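Local coordinates for protein MarR family transcriptional regulator (Peptoclostridium difficile, PDB 5ERI) that probably binds DNA as a dimeric winged helix-turn-helix transcription factor of the MarR family, at residues F58-R63 and N77-D82; Y98-Q103 and N112-D117. All coordinates share one frame; numbering follows the deposited sequence.

Interaction 1: F58-R63 and N77-D82; sequences FTFLTR and NMLKVD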
ATOM      1  N   PHE A  58      -1.261   3.435 -12.481  1.00 40.79           N
ATOM      2  CA  PHE A  58      -2.049   4.672 -12.572  1.00 40.94           C
ATOM      3  C   PHE A  58      -1.470   5.708 -11.649  1.00 38.78           C
ATOM      4  O   PHE A  58      -1.506   6.874 -11.913  1.00 45.53           O
ATOM      5  CB  PHE A  58      -3.494   4.407 -12.220  1.00 43.21           C
ATOM      6  CG  PHE A  58      -3.698   4.014 -10.775  1.00 44.59           C
ATOM      7  CD1 PHE A  58      -3.589   2.710 -10.393  1.00 44.61           C
ATOM      8  CD2 PHE A  58      -4.026   4.969  -9.806  1.00 49.51           C
ATOM      9  CE1 PHE A  58      -3.756   2.347  -9.090  1.00 46.69           C
ATOM     10  CE2 PHE A  58      -4.216   4.610  -8.475  1.00 48.52           C
ATOM     11  CZ  PHE A  58      -4.077   3.288  -8.123  1.00 49.70           C
ATOM     12  N   THR A  59      -0.826   5.281 -10.585  1.00 42.39           N
ATOM     13  CA  THR A  59      -0.218   6.216  -9.641  1.00 41.49           C
ATOM     14  C   THR A  59       0.958   6.992 -10.282  1.00 43.15           C
ATOM     15  O   THR A  59       1.053   8.195 -10.177  1.00 45.16           O
ATOM     16  CB  THR A  59       0.220   5.445  -8.422  1.00 41.74           C
ATOM     17  OG1 THR A  59      -0.962   4.941  -7.801  1.00 48.17           O
ATOM     18  CG2 THR A  59       0.939   6.324  -7.442  1.00 43.70           C
ATOM     19  N   PHE A  60       1.852   6.272 -10.919  1.00 39.53           N
ATOM     20  CA  PHE A  60       2.951   6.881 -11.633  1.00 39.38           C
ATOM     21  C   PHE A  60       2.471   7.786 -12.745  1.00 40.03           C
ATOM     22  O   PHE A  60       2.985   8.913 -12.937  1.00 40.99           O
ATOM     23  CB  PHE A  60       3.919   5.785 -12.189  1.00 42.50           C
ATOM     24  CG  PHE A  60       4.661   4.995 -11.101  1.00 41.30           C
ATOM     25  CD1 PHE A  60       5.861   5.463 -10.571  1.00 39.09           C
ATOM     26  CD2 PHE A  60       4.180   3.799 -10.646  1.00 38.73           C
ATOM     27  CE1 PHE A  60       6.534   4.787  -9.558  1.00 38.69           C
ATOM     28  CE2 PHE A  60       4.872   3.071  -9.653  1.00 43.83           C
ATOM     29  CZ  PHE A  60       6.018   3.576  -9.064  1.00 41.45           C
ATOM     30  N   LEU A  61       1.486   7.308 -13.485  1.00 36.58           N
ATOM     31  CA  LEU A  61       0.931   8.114 -14.559  1.00 37.11           C
ATOM     32  C   LEU A  61       0.364   9.463 -14.094  1.00 42.52           C
ATOM     33  O   LEU A  61       0.679  10.515 -14.674  1.00 46.13           O
ATOM     34  CB  LEU A  61      -0.097   7.318 -15.308  1.00 42.00           C
ATOM     35  CG  LEU A  61      -0.677   7.963 -16.564  1.00 43.18           C
ATOM     36  CD1 LEU A  61       0.484   8.473 -17.387  1.00 50.65           C
ATOM     37  CD2 LEU A  61      -1.495   6.929 -17.332  1.00 44.04           C
ATOM     38  N   THR A  62      -0.446   9.469 -13.045  1.00 45.16           N
ATOM     39  CA  THR A  62      -1.019  10.737 -12.569  1.00 42.10           C
ATOM     40  C   THR A  62       0.055  11.714 -12.186  1.00 40.78           C
ATOM     41  O   THR A  62      -0.087  12.905 -12.453  1.00 45.50           O
ATOM     42  CB  THR A  62      -1.995  10.581 -11.362  1.00 42.33           C
ATOM     43  OG1 THR A  62      -1.286  10.095 -10.241  1.00 49.29           O
ATOM     44  CG2 THR A  62      -3.070   9.584 -11.631  1.00 46.80           C
ATOM     45  N   ARG A  63       1.108  11.245 -11.511  1.00 40.10           N
ATOM     46  CA  ARG A  63       2.172  12.170 -11.144  1.00 40.70           C
ATOM     47  C   ARG A  63       2.916  12.751 -12.330  1.00 42.58           C
ATOM     48  O   ARG A  63       3.354  13.931 -12.313  1.00 50.80           O
ATOM     49  CB  ARG A  63       3.174  11.537 -10.221  1.00 38.92           C
ATOM     50  CG  ARG A  63       2.607  11.020  -8.939  1.00 48.20           C
ATOM     51  CD  ARG A  63       1.620  11.969  -8.257  1.00 52.96           C
ATOM     52  NE  ARG A  63       0.710  11.170  -7.465  1.00 47.68           N
ATOM     53  CZ  ARG A  63       0.793  11.004  -6.180  1.00 50.56           C
ATOM     54  NH1 ARG A  63       1.719  11.658  -5.484  1.00 62.27           N
ATOM     55  NH2 ARG A  63      -0.087  10.198  -5.578  1.00 57.41           N
ATOM     56  N   ASN A  77      11.092  10.021  -5.197  1.00 44.23           N
ATOM     57  CA  ASN A  77      11.062  10.708  -3.950  1.00 44.93           C
ATOM     58  C   ASN A  77       9.651  11.192  -3.631  1.00 43.01           C
ATOM     59  O   ASN A  77       9.275  11.288  -2.492  1.00 45.49           O
ATOM     60  CB  ASN A  77      12.037  11.891  -3.958  1.00 47.95           C
ATOM     61  CG  ASN A  77      13.523  11.457  -3.925  1.00 56.12           C
ATOM     62  OD1 ASN A  77      13.897  10.417  -3.376  1.00 51.19           O
ATOM     63  ND2 ASN A  77      14.367  12.271  -4.523  1.00 56.07           N
ATOM     64  N   MET A  78       8.917  11.585  -4.640  1.00 41.54           N
ATOM     65  CA  MET A  78       7.538  12.018  -4.481  1.00 43.44           C
ATOM     66  C   MET A  78       6.624  10.844  -4.014  1.00 43.90           C
ATOM     67  O   MET A  78       5.718  11.006  -3.164  1.00 42.45           O
ATOM     68  CB  MET A  78       7.067  12.570  -5.800  1.00 45.92           C
ATOM     69  CG  MET A  78       5.600  12.929  -5.865  1.00 51.84           C
ATOM     70  SD  MET A  78       5.441  14.073  -7.208  1.00 60.20           S
ATOM     71  CE  MET A  78       4.115  13.439  -8.081  1.00 68.74           C
ATOM     72  N   LEU A  79       6.916   9.667  -4.509  1.00 36.45           N
ATOM     73  CA  LEU A  79       6.090   8.503  -4.262  1.00 36.31           C
ATOM     74  C   LEU A  79       6.576   7.621  -3.155  1.00 38.21           C
ATOM     75  O   LEU A  79       5.943   6.602  -2.780  1.00 40.53           O
ATOM     76  CB  LEU A  79       5.975   7.728  -5.553  1.00 32.27           C
ATOM     77  CG  LEU A  79       5.073   8.428  -6.538  1.00 33.89           C
ATOM     78  CD1 LEU A  79       5.052   7.644  -7.823  1.00 39.54           C
ATOM     79  CD2 LEU A  79       3.612   8.577  -6.063  1.00 42.63           C
ATOM     80  N   LYS A  80       7.685   8.027  -2.596  1.00 40.07           N
ATOM     81  CA  LYS A  80       8.336   7.280  -1.526  1.00 41.04           C
ATOM     82  C   LYS A  80       8.654   5.786  -1.820  1.00 43.63           C
ATOM     83  O   LYS A  80       8.388   4.865  -1.028  1.00 44.58           O
ATOM     84  CB  LYS A  80       7.537   7.427  -0.251  1.00 45.35           C
ATOM     85  CG  LYS A  80       6.953   8.802   0.020  1.00 45.87           C
ATOM     86  CD  LYS A  80       7.951   9.938   0.093  1.00 49.12           C
ATOM     87  CE  LYS A  80       7.123  11.196   0.315  1.00 49.10           C
ATOM     88  NZ  LYS A  80       7.701  12.433  -0.226  1.00 55.46           N
ATOM     89  N   VAL A  81       9.174   5.554  -2.990  1.00 40.72           N
ATOM     90  CA  VAL A  81       9.644   4.243  -3.384  1.00 42.97           C
ATOM     91  C   VAL A  81      11.098   4.369  -3.878  1.00 44.61           C
ATOM     92  O   VAL A  81      11.542   5.484  -4.185  1.00 42.88           O
ATOM     93  CB  VAL A  81       8.816   3.689  -4.530  1.00 41.69           C
ATOM     94  CG1 VAL A  81       7.392   3.448  -4.097  1.00 46.43           C
ATOM     95  CG2 VAL A  81       8.825   4.607  -5.759  1.00 45.01           C
ATOM     96  N   ASP A  82      11.808   3.250  -3.988  1.00 49.25           N
ATOM     97  CA  ASP A  82      13.166   3.240  -4.552  1.00 54.59           C
ATOM     98  C   ASP A  82      13.159   3.293  -6.082  1.00 50.66           C
ATOM     99  O   ASP A  82      12.141   2.998  -6.741  1.00 43.79           O
ATOM    100  CB  ASP A  82      13.967   2.035  -4.079  1.00 60.87           C
ATOM    101  CG  ASP A  82      13.437   0.733  -4.640  1.00 69.16           C
ATOM    102  OD1 ASP A  82      12.455   0.791  -5.421  1.00 62.13           O
ATOM    103  OD2 ASP A  82      13.986  -0.352  -4.281  1.00 78.05           O
TER

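Interaction 2: Y98-Q103 and N112-D117; sequences YVDKKQ and NLTPTD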
ATOM      1  N   TYR A  98       1.935   5.390 -22.711  1.00 52.97           N
ATOM      2  CA  TYR A  98       1.316   6.403 -21.850  1.00 47.97           C
ATOM      3  C   TYR A  98       2.331   7.499 -21.543  1.00 47.13           C
ATOM      4  O   TYR A  98       1.975   8.613 -21.217  1.00 47.17           O
ATOM      5  CB  TYR A  98       0.794   5.776 -20.565  1.00 46.64           C
ATOM      6  CG  TYR A  98      -0.472   4.988 -20.654  1.00 43.29           C
ATOM      7  CD1 TYR A  98      -1.638   5.602 -20.984  1.00 51.63           C
ATOM      8  CD2 TYR A  98      -0.520   3.654 -20.261  1.00 55.09           C
ATOM      9  CE1 TYR A  98      -2.826   4.912 -21.006  1.00 55.97           C
ATOM     10  CE2 TYR A  98      -1.707   2.936 -20.283  1.00 55.22           C
ATOM     11  CZ  TYR A  98      -2.864   3.595 -20.656  1.00 50.36           C
ATOM     12  OH  TYR A  98      -4.066   2.964 -20.733  1.00 53.28           O
ATOM     13  N   VAL A  99       3.605   7.191 -21.708  1.00 55.19           N
ATOM     14  CA  VAL A  99       4.654   8.083 -21.285  1.00 51.55           C
ATOM     15  C   VAL A  99       5.766   8.109 -22.308  1.00 56.29           C
ATOM     16  O   VAL A  99       6.066   7.102 -22.908  1.00 55.42           O
ATOM     17  CB  VAL A  99       5.249   7.574 -19.953  1.00 52.44           C
ATOM     18  CG1 VAL A  99       6.551   8.251 -19.601  1.00 50.35           C
ATOM     19  CG2 VAL A  99       4.245   7.817 -18.838  1.00 59.69           C
ATOM     20  N   ASP A 100       6.396   9.270 -22.465  1.00 56.98           N
ATOM     21  CA  ASP A 100       7.637   9.403 -23.237  1.00 59.78           C
ATOM     22  C   ASP A 100       8.712   9.799 -22.261  1.00 50.25           C
ATOM     23  O   ASP A 100       8.435  10.513 -21.327  1.00 50.44           O
ATOM     24  CB  ASP A 100       7.508  10.497 -24.309  1.00 68.63           C
ATOM     25  CG  ASP A 100       6.561  10.111 -25.444  1.00 68.05           C
ATOM     26  OD1 ASP A 100       6.555   8.904 -25.864  1.00 70.06           O
ATOM     27  OD2 ASP A 100       5.833  11.025 -25.905  1.00 74.48           O
ATOM     28  N   LYS A 101       9.916   9.272 -22.427  1.00 53.98           N
ATOM     29  CA  LYS A 101      11.085   9.721 -21.665  1.00 53.24           C
ATOM     30  C   LYS A 101      12.127  10.249 -22.637  1.00 59.63           C
ATOM     31  O   LYS A 101      12.305   9.696 -23.729  1.00 70.76           O
ATOM     32  CB  LYS A 101      11.710   8.644 -20.788  1.00 55.26           C
ATOM     33  CG  LYS A 101      12.483   7.539 -21.474  1.00 70.62           C
ATOM     34  CD  LYS A 101      13.113   6.607 -20.419  1.00 75.05           C
ATOM     35  CE  LYS A 101      13.925   5.451 -21.034  1.00 81.75           C
ATOM     36  NZ  LYS A 101      13.188   4.434 -21.871  1.00 86.74           N
ATOM     37  N   LYS A 102      12.788  11.322 -22.225  1.00 58.01           N
ATOM     38  CA  LYS A 102      13.856  11.946 -22.984  1.00 56.38           C
ATOM     39  C   LYS A 102      15.037  12.204 -22.055  1.00 50.23           C
ATOM     40  O   LYS A 102      14.911  12.594 -20.898  1.00 45.71           O
ATOM     41  CB  LYS A 102      13.339  13.209 -23.672  1.00 65.50           C
ATOM     42  CG  LYS A 102      12.213  12.894 -24.671  1.00 79.33           C
ATOM     43  CD  LYS A 102      11.962  14.026 -25.673  1.00 93.78           C
ATOM     44  CE  LYS A 102      10.770  13.737 -26.598  1.00 98.84           C
ATOM     45  NZ  LYS A 102      10.544  14.847 -27.583  1.00100.97           N
ATOM     46  N   GLN A 103      16.222  11.944 -22.536  1.00 55.45           N
ATOM     47  CA  GLN A 103      17.420  12.172 -21.742  1.00 58.72           C
ATOM     48  C   GLN A 103      17.454  13.660 -21.362  1.00 57.31           C
ATOM     49  O   GLN A 103      17.021  14.501 -22.132  1.00 47.47           O
ATOM     50  CB  GLN A 103      18.618  11.818 -22.606  1.00 61.02           C
ATOM     51  CG  GLN A 103      19.919  11.680 -21.843  1.00 73.23           C
ATOM     52  CD  GLN A 103      21.102  11.388 -22.765  1.00 82.21           C
ATOM     53  OE1 GLN A 103      22.009  10.652 -22.391  1.00 84.84           O
ATOM     54  NE2 GLN A 103      21.090  11.960 -23.978  1.00 85.77           N
ATOM     55  N   ASN A 112      13.681  12.939 -18.481  1.00 47.84           N
ATOM     56  CA  ASN A 112      12.510  13.653 -18.177  1.00 47.43           C
ATOM     57  C   ASN A 112      11.361  12.862 -18.667  1.00 49.44           C
ATOM     58  O   ASN A 112      11.335  12.448 -19.823  1.00 57.73           O
ATOM     59  CB  ASN A 112      12.531  15.042 -18.835  1.00 52.23           C
ATOM     60  CG  ASN A 112      13.835  15.767 -18.564  1.00 55.53           C
ATOM     61  OD1 ASN A 112      14.343  15.722 -17.446  1.00 57.35           O
ATOM     62  ND2 ASN A 112      14.455  16.310 -19.613  1.00 67.28           N
ATOM     63  N   LEU A 113      10.363  12.717 -17.801  1.00 46.89           N
ATOM     64  CA  LEU A 113       9.127  12.022 -18.172  1.00 46.30           C
ATOM     65  C   LEU A 113       8.062  12.988 -18.529  1.00 40.33           C
ATOM     66  O   LEU A 113       7.814  13.927 -17.793  1.00 48.42           O
ATOM     67  CB  LEU A 113       8.624  11.101 -17.011  1.00 45.42           C
ATOM     68  CG  LEU A 113       9.756  10.270 -16.370  1.00 44.85           C
ATOM     69  CD1 LEU A 113       9.391   9.791 -14.989  1.00 48.60           C
ATOM     70  CD2 LEU A 113      10.141   9.136 -17.299  1.00 48.87           C
ATOM     71  N   THR A 114       7.324  12.639 -19.561  1.00 40.39           N
ATOM     72  CA  THR A 114       6.287  13.431 -20.109  1.00 46.75           C
ATOM     73  C   THR A 114       5.120  12.545 -20.487  1.00 48.34           C
ATOM     74  O   THR A 114       5.325  11.409 -20.909  1.00 52.49           O
ATOM     75  CB  THR A 114       6.902  14.119 -21.351  1.00 58.13           C
ATOM     76  OG1 THR A 114       6.886  15.522 -21.116  1.00 62.65           O
ATOM     77  CG2 THR A 114       6.199  13.789 -22.661  1.00 66.93           C
ATOM     78  N   PRO A 115       3.876  13.063 -20.365  1.00 50.20           N
ATOM     79  CA  PRO A 115       2.723  12.266 -20.772  1.00 50.97           C
ATOM     80  C   PRO A 115       2.527  12.349 -22.276  1.00 59.50           C
ATOM     81  O   PRO A 115       2.801  13.408 -22.863  1.00 50.94           O
ATOM     82  CB  PRO A 115       1.551  12.972 -20.070  1.00 47.66           C
ATOM     83  CG  PRO A 115       1.955  14.439 -20.013  1.00 43.32           C
ATOM     84  CD  PRO A 115       3.463  14.379 -19.832  1.00 52.77           C
ATOM     85  N   THR A 116       2.017  11.268 -22.865  1.00 61.78           N
ATOM     86  CA  THR A 116       1.646  11.259 -24.256  1.00 57.34           C
ATOM     87  C   THR A 116       0.196  11.689 -24.385  1.00 71.94           C
ATOM     88  O   THR A 116      -0.539  11.713 -23.366  1.00 58.70           O
ATOM     89  CB  THR A 116       1.760   9.851 -24.842  1.00 57.23           C
ATOM     90  OG1 THR A 116       0.851   8.960 -24.146  1.00 52.81           O
ATOM     91  CG2 THR A 116       3.197   9.379 -24.733  1.00 58.16           C
ATOM     92  N   ASP A 117      -0.217  11.970 -25.635  1.00 68.89           N
ATOM     93  CA  ASP A 117      -1.579  12.446 -25.963  1.00 81.71           C
ATOM     94  C   ASP A 117      -2.661  11.502 -25.399  1.00 73.15           C
ATOM     95  O   ASP A 117      -3.680  11.954 -24.846  1.00 62.91           O
ATOM     96  CB  ASP A 117      -1.751  12.620 -27.500  1.00 95.11           C
ATOM     97  CG  ASP A 117      -1.236  13.994 -28.027  1.00107.90           C
ATOM     98  OD1 ASP A 117      -0.776  14.840 -27.205  1.00106.28           O
ATOM     99  OD2 ASP A 117      -1.306  14.218 -29.274  1.00115.07           O
TER

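Interaction 1: F58-R63 and N77-D82
The CA atoms of Phe60 and Leu79 lie 8.2 Å apart and those of Arg63 and Met78 8.6 Å, and helix 57-66 meets the C-terminal part of helix 72-79 through side chains, without a hydrogen bond between the two segments. The two methyls of Leu79 divide the work. CD1 meets the Phe60 ring obliquely, 3.6 Å from Phe60 CD1, while CD2 sits over the centre of one face of the Arg63 guanidinium, 3.7 Å from Arg63 CZ. The same CD2 also meets the methyl of Thr59, at 3.8 Å from Thr59 CG2. That methyl is presented because Thr59 holds CG2 anti to its backbone N and OG1 anti to the carbonyl carbon (chi1 -65°). At the edge of the Phe60 ring, near its plane, Val81 CG2 makes a looser contact, 4.4 Å from Phe60 CE1. Lys80, with positive phi, takes the chain out of the helix and on to Asp82, which N-caps helix 83-95. Thr86, Ala89 and Leu93 of that helix pack on Phe60, and Arg38 NE of the second subunit hydrogen-bonds to Leu79 O. The contact therefore joins helices of the helix-turn-helix region beside the dimer partner: one leucine methyl, CD2, covers a face of the Arg63 guanidinium, whose N-H groups point along its plane, so the leucine can pack there without competing for them.

Interaction 2: Y98-Q103 and N112-D117
Val99, Lys101, Leu113 and Pro115 project from one face of an antiparallel strand pair, and Asp100, Lys102, Asn112 and Thr114 from the other. On the first face Leu113 reaches with CD2 to Lys101 CB at 3.9 Å and, more loosely, to Val99 CG1 at 4.4 Å, so one leucine branch bridges two neighbours on the opposing strand. The lysine offers its CB there while the rest of its chain leads away, to a cation-pi contact with Tyr111. Ile64 of helix 57-66 packs on both Val99 and Leu113, so these two side chains are buried against that helix. Across the other face, Asp100 and Thr114 form a hydrogen-bonded pair whose side chains touch through carbon, CB of Asp100 lying 3.9 Å from CG2 of Thr114. Asp100 and Thr116 cross at about a right angle, the threonine methyl CG2 coming 3.3 Å from Asp100 OD2. With chi1 of 62°, Thr116 OG1 sits between its own backbone N and carbonyl carbon, and it hydrogen-bonds to the carbonyl of Gly97. The strands themselves are joined by reciprocal bonds in the Asp100-Thr114 and Lys102-Asn112 pairs; Asn112 N to Lys102 O is the shortest, at 2.7 Å. Beyond the strands, Thr116 N meets Tyr98 O at 3.1 Å, nearly straight at hydrogen (170°) but from above the carbonyl plane. This hairpin corresponds to the wing of the MarR winged helix fold: backbone bonding fixes the register, apolar side chains seat it on the helices, and Lys101 and Lys102, one on each face, carry charge at the exposed end.

How the interactions relate
Both contacts belong to one winged helix-turn-helix region, with their centres about 14 Å apart. They follow in series along the chain: interaction 1 joins helices 57-66 and 72-79, helix 83-95 comes next, and the hairpin 99-103/111-115 of interaction 2 follows. They also touch directly, Leu61 CD2 lying 3.9 Å from Tyr98 CD1 and Leu61 CD1 4.1 Å from Val99 CG2. Helix 57-66 thus meets helix 72-79 through one part of its surface and the hairpin through another, while helix 83-95 packs on both contacts. Such shared packing would tie the position of the wing to that of the helices, consistent with a unit that probably presents them together to DNA.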